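Local coordinates for putative ATP-grasp superfamily protein (Archaeoglobus fulgidus, PDB 3DF7), which is of unknown function but, as a putative member of the ATP-grasp superfamily, probably binds ATP and a metal ion, at residues E96-T108 and E221-D233. Numbering follows the deposited sequence.
Sequences ENLGSSSRAIAVT and ECVEGLNGYVGVD
The methyl of Ala-104 sits over the type II turn Val-223 to Leu-226, with CB 3.5 Å from Gly-225 C and 3.9 Å from Val-223 CG1, while Leu-226 CD2 comes up beside it. Gly-225 lets the helix approach this closely: a side chain there would run into Ser-101 OG and Ala-104 CB, and its positive phi (110°) suits the turn. One residue before helix 102-108, Ser-101 N gives a nearly straight bond to Gly-225 O (3.0 Å, 178° at the hydrogen), arriving from above the carbonyl plane. With chi1 at 74°, Ser-101 OG turns back to accept from Ala-104 N as the N-cap and adds a weak bond to the same Gly-225 O. Arg-103, bent at chi3, lays one guanidinium face over Glu-224 O, CZ 3.5 Å from that oxygen. Ser-100 OG accepts from Asn-227 N (3.1 Å) and donates to a water (2.6 Å) that in turn donates to Asn-227 O and Tyr-229 O. Replacing Ser-100 by alanine would probably leave the Asn-227 N–H without its acceptor and the water without its donor. A second water links Leu-98 O to Tyr-229 N, and Gly-228 CA makes a CH···O contact with Leu-98 O. The contact thus joins the end of the parallel sheet, at strand 96-97, and the helix after it to the loop leading into strand 228-236 of the large antiparallel sheet. Its chemistry, mostly main-chain groups bridged by serine hydroxyls and water around a small apolar patch, implies a junction that depends on backbone shape more than on paired charges.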
loop_
_atom_site.group_PDB
_atom_site.type_symbol
_atom_site.label_atom_id
_atom_site.label_comp_id
_atom_site.label_asym_id
_atom_site.label_seq_id
_atom_site.Cartn_x
_atom_site.Cartn_y
_atom_site.Cartn_z
ATOM N N GLU A 96 5.707 -8.016 18.189
ATOM C CA GLU A 96 4.385 -8.003 17.576
ATOM C C GLU A 96 4.408 -7.294 16.231
ATOM O O GLU A 96 5.096 -6.291 16.056
ATOM C CB GLU A 96 3.361 -7.316 18.485
ATOM C CG GLU A 96 1.922 -7.515 18.016
ATOM C CD GLU A 96 0.928 -6.585 18.691
ATOM O OE1 GLU A 96 0.961 -6.464 19.935
ATOM O OE2 GLU A 96 0.104 -5.982 17.971
ATOM N N ASN A 97 3.635 -7.823 15.292
ATOM C CA ASN A 97 3.544 -7.274 13.943
ATOM C C ASN A 97 2.218 -6.531 13.780
ATOM O O ASN A 97 1.152 -7.125 13.939
ATOM C CB ASN A 97 3.622 -8.422 12.934
ATOM C CG ASN A 97 3.712 -7.947 11.498
ATOM O OD1 ASN A 97 3.615 -6.751 11.209
ATOM N ND2 ASN A 97 3.899 -8.892 10.583
ATOM N N LEU A 98 2.282 -5.237 13.475
ATOM C CA LEU A 98 1.065 -4.451 13.276
ATOM C C LEU A 98 0.579 -4.625 11.843
ATOM O O LEU A 98 -0.507 -4.167 11.485
ATOM C CB LEU A 98 1.313 -2.960 13.556
ATOM C CG LEU A 98 1.710 -2.570 14.982
ATOM C CD1 LEU A 98 1.622 -1.058 15.128
ATOM C CD2 LEU A 98 0.789 -3.248 15.994
ATOM N N GLY A 99 1.401 -5.290 11.036
ATOM C CA GLY A 99 1.075 -5.544 9.642
ATOM C C GLY A 99 0.782 -7.013 9.391
ATOM O O GLY A 99 0.539 -7.772 10.331
ATOM N N SER A 100 0.815 -7.422 8.126
ATOM C CA SER A 100 0.526 -8.804 7.755
ATOM C C SER A 100 1.686 -9.774 7.975
ATOM O O SER A 100 2.850 -9.374 7.967
ATOM C CB SER A 100 0.090 -8.869 6.288
ATOM O OG SER A 100 -1.132 -8.175 6.085
ATOM N N SER A 101 1.359 -11.051 8.164
ATOM C CA SER A 101 2.374 -12.082 8.381
ATOM C C SER A 101 3.175 -12.325 7.106
ATOM O O SER A 101 2.676 -12.101 6.003
ATOM C CB SER A 101 1.722 -13.398 8.810
ATOM O OG SER A 101 1.092 -14.030 7.708
ATOM N N SER A 102 4.414 -12.786 7.251
ATOM C CA SER A 102 5.251 -13.055 6.084
ATOM C C SER A 102 4.598 -14.144 5.234
ATOM O O SER A 102 4.733 -14.157 4.010
ATOM C CB SER A 102 6.662 -13.491 6.515
ATOM O OG SER A 102 6.632 -14.681 7.283
ATOM N N ARG A 103 3.884 -15.053 5.891
ATOM C CA ARG A 103 3.193 -16.139 5.200
ATOM C C ARG A 103 2.200 -15.559 4.182
ATOM O O ARG A 103 2.172 -15.960 3.018
ATOM C CB ARG A 103 2.447 -17.008 6.223
ATOM C CG ARG A 103 1.738 -18.218 5.637
ATOM C CD ARG A 103 1.081 -19.086 6.719
ATOM N NE ARG A 103 -0.281 -18.674 7.076
ATOM C CZ ARG A 103 -0.593 -17.632 7.843
ATOM N NH1 ARG A 103 0.356 -16.859 8.358
ATOM N NH2 ARG A 103 -1.867 -17.370 8.112
ATOM N N ALA A 104 1.387 -14.611 4.634
ATOM C CA ALA A 104 0.399 -13.968 3.773
ATOM C C ALA A 104 1.068 -13.116 2.692
ATOM O O ALA A 104 0.627 -13.096 1.542
ATOM C CB ALA A 104 -0.528 -13.109 4.614
ATOM N N ILE A 105 2.137 -12.420 3.067
ATOM C CA ILE A 105 2.861 -11.561 2.134
ATOM C C ILE A 105 3.516 -12.361 1.011
ATOM O O ILE A 105 3.641 -11.874 -0.111
ATOM C CB ILE A 105 3.918 -10.710 2.895
ATOM C CG1 ILE A 105 3.190 -9.728 3.827
ATOM C CG2 ILE A 105 4.819 -9.955 1.912
ATOM C CD1 ILE A 105 4.104 -8.927 4.759
ATOM N N ALA A 106 3.922 -13.592 1.303
ATOM C CA ALA A 106 4.543 -14.425 0.280
ATOM C C ALA A 106 3.538 -14.705 -0.836
ATOM O O ALA A 106 3.912 -14.828 -2.001
ATOM C CB ALA A 106 5.038 -15.734 0.889
ATOM N N VAL A 107 2.263 -14.796 -0.475
ATOM C CA VAL A 107 1.211 -15.056 -1.457
ATOM C C VAL A 107 0.827 -13.796 -2.229
ATOM O O VAL A 107 0.757 -13.813 -3.459
ATOM C CB VAL A 107 -0.067 -15.617 -0.790
ATOM C CG1 VAL A 107 -1.185 -15.735 -1.823
ATOM C CG2 VAL A 107 0.221 -16.979 -0.178
ATOM N N THR A 108 0.586 -12.702 -1.510
ATOM C CA THR A 108 0.194 -11.452 -2.159
ATOM C C THR A 108 1.317 -10.818 -2.977
ATOM O O THR A 108 1.055 -10.012 -3.869
ATOM C CB THR A 108 -0.316 -10.411 -1.129
ATOM O OG1 THR A 108 0.742 -10.055 -0.230
ATOM C CG2 THR A 108 -1.485 -10.975 -0.336
ATOM N N GLU A 221 -10.445 -12.125 2.997
ATOM C CA GLU A 221 -10.816 -13.240 3.855
ATOM C C GLU A 221 -10.267 -14.558 3.303
ATOM O O GLU A 221 -10.260 -15.573 4.000
ATOM C CB GLU A 221 -12.338 -13.282 4.030
ATOM C CG GLU A 221 -12.866 -11.969 4.609
ATOM C CD GLU A 221 -14.212 -12.090 5.285
ATOM O OE1 GLU A 221 -15.184 -12.492 4.615
ATOM O OE2 GLU A 221 -14.298 -11.773 6.492
ATOM N N CYS A 222 -9.782 -14.523 2.062
ATOM C CA CYS A 222 -9.203 -15.700 1.406
ATOM C C CYS A 222 -7.775 -15.973 1.854
ATOM O O CYS A 222 -7.324 -17.117 1.840
ATOM C CB CYS A 222 -9.155 -15.522 -0.117
ATOM S SG CYS A 222 -10.723 -15.542 -0.963
ATOM N N VAL A 223 -7.066 -14.919 2.240
ATOM C CA VAL A 223 -5.666 -15.041 2.626
ATOM C C VAL A 223 -5.386 -15.002 4.122
ATOM O O VAL A 223 -5.398 -13.936 4.741
ATOM C CB VAL A 223 -4.831 -13.932 1.951
ATOM C CG1 VAL A 223 -3.348 -14.228 2.101
ATOM C CG2 VAL A 223 -5.220 -13.809 0.483
ATOM N N GLU A 224 -5.109 -16.166 4.698
ATOM C CA GLU A 224 -4.810 -16.243 6.124
ATOM C C GLU A 224 -3.494 -15.524 6.395
ATOM O O GLU A 224 -2.540 -15.663 5.635
ATOM C CB GLU A 224 -4.693 -17.702 6.571
ATOM C CG GLU A 224 -6.009 -18.457 6.589
ATOM C CD GLU A 224 -6.716 -18.444 5.243
ATOM O OE1 GLU A 224 -6.062 -18.751 4.219
ATOM O OE2 GLU A 224 -7.927 -18.131 5.211
ATOM N N GLY A 225 -3.450 -14.747 7.471
ATOM C CA GLY A 225 -2.229 -14.034 7.799
ATOM C C GLY A 225 -2.314 -12.531 7.605
ATOM O O GLY A 225 -1.538 -11.788 8.196
ATOM N N LEU A 226 -3.239 -12.070 6.768
ATOM C CA LEU A 226 -3.371 -10.634 6.564
ATOM C C LEU A 226 -3.757 -10.061 7.912
ATOM O O LEU A 226 -4.520 -10.668 8.655
ATOM C CB LEU A 226 -4.446 -10.317 5.521
ATOM C CG LEU A 226 -4.056 -10.717 4.098
ATOM C CD1 LEU A 226 -5.180 -10.369 3.140
ATOM C CD2 LEU A 226 -2.772 -9.984 3.702
ATOM N N ASN A 227 -3.222 -8.893 8.229
ATOM C CA ASN A 227 -3.490 -8.265 9.509
ATOM C C ASN A 227 -3.149 -6.787 9.435
ATOM O O ASN A 227 -2.182 -6.406 8.783
ATOM C CB ASN A 227 -2.649 -8.948 10.591
ATOM C CG ASN A 227 -2.724 -8.237 11.928
ATOM O OD1 ASN A 227 -1.758 -7.602 12.368
ATOM N ND2 ASN A 227 -3.870 -8.339 12.584
ATOM N N GLY A 228 -3.952 -5.961 10.099
ATOM C CA GLY A 228 -3.708 -4.530 10.096
ATOM C C GLY A 228 -4.212 -3.879 8.825
ATOM O O GLY A 228 -5.222 -4.298 8.260
ATOM N N TYR A 229 -3.505 -2.853 8.363
ATOM C CA TYR A 229 -3.905 -2.160 7.148
ATOM C C TYR A 229 -3.542 -2.963 5.906
ATOM O O TYR A 229 -2.395 -3.369 5.723
ATOM C CB TYR A 229 -3.234 -0.784 7.063
ATOM C CG TYR A 229 -3.578 -0.023 5.803
ATOM C CD1 TYR A 229 -4.559 0.971 5.807
ATOM C CD2 TYR A 229 -2.925 -0.300 4.600
ATOM C CE1 TYR A 229 -4.876 1.671 4.645
ATOM C CE2 TYR A 229 -3.236 0.391 3.436
ATOM C CZ TYR A 229 -4.211 1.375 3.467
ATOM O OH TYR A 229 -4.507 2.075 2.320
ATOM N N VAL A 230 -4.536 -3.171 5.048
ATOM C CA VAL A 230 -4.343 -3.894 3.801
ATOM C C VAL A 230 -5.054 -3.128 2.695
ATOM O O VAL A 230 -6.177 -2.657 2.879
ATOM C CB VAL A 230 -4.928 -5.329 3.875
ATOM C CG1 VAL A 230 -4.804 -6.018 2.509
ATOM C CG2 VAL A 230 -4.195 -6.135 4.942
ATOM N N GLY A 231 -4.387 -2.979 1.558
ATOM C CA GLY A 231 -4.996 -2.282 0.443
ATOM C C GLY A 231 -5.382 -3.276 -0.636
ATOM O O GLY A 231 -4.634 -4.216 -0.904
ATOM N N VAL A 232 -6.550 -3.094 -1.245
ATOM C CA VAL A 232 -6.984 -3.993 -2.314
ATOM C C VAL A 232 -7.267 -3.190 -3.577
ATOM O O VAL A 232 -8.116 -2.299 -3.562
ATOM C CB VAL A 232 -8.272 -4.759 -1.937
ATOM C CG1 VAL A 232 -8.667 -5.710 -3.072
ATOM C CG2 VAL A 232 -8.059 -5.533 -0.646
ATOM N N ASP A 233 -6.559 -3.499 -4.660
ATOM C CA ASP A 233 -6.765 -2.798 -5.924
ATOM C C ASP A 233 -7.887 -3.473 -6.702
ATOM O O ASP A 233 -7.896 -4.694 -6.873
ATOM C CB ASP A 233 -5.492 -2.795 -6.771
ATOM C CG ASP A 233 -4.461 -1.796 -6.281
ATOM O OD1 ASP A 233 -4.796 -0.955 -5.417
ATOM O OD2 ASP A 233 -3.314 -1.852 -6.770
HETATM O O HOH W 1 -0.862 -2.253 9.380
HETATM O O HOH W 2 -1.009 -5.591 6.439
#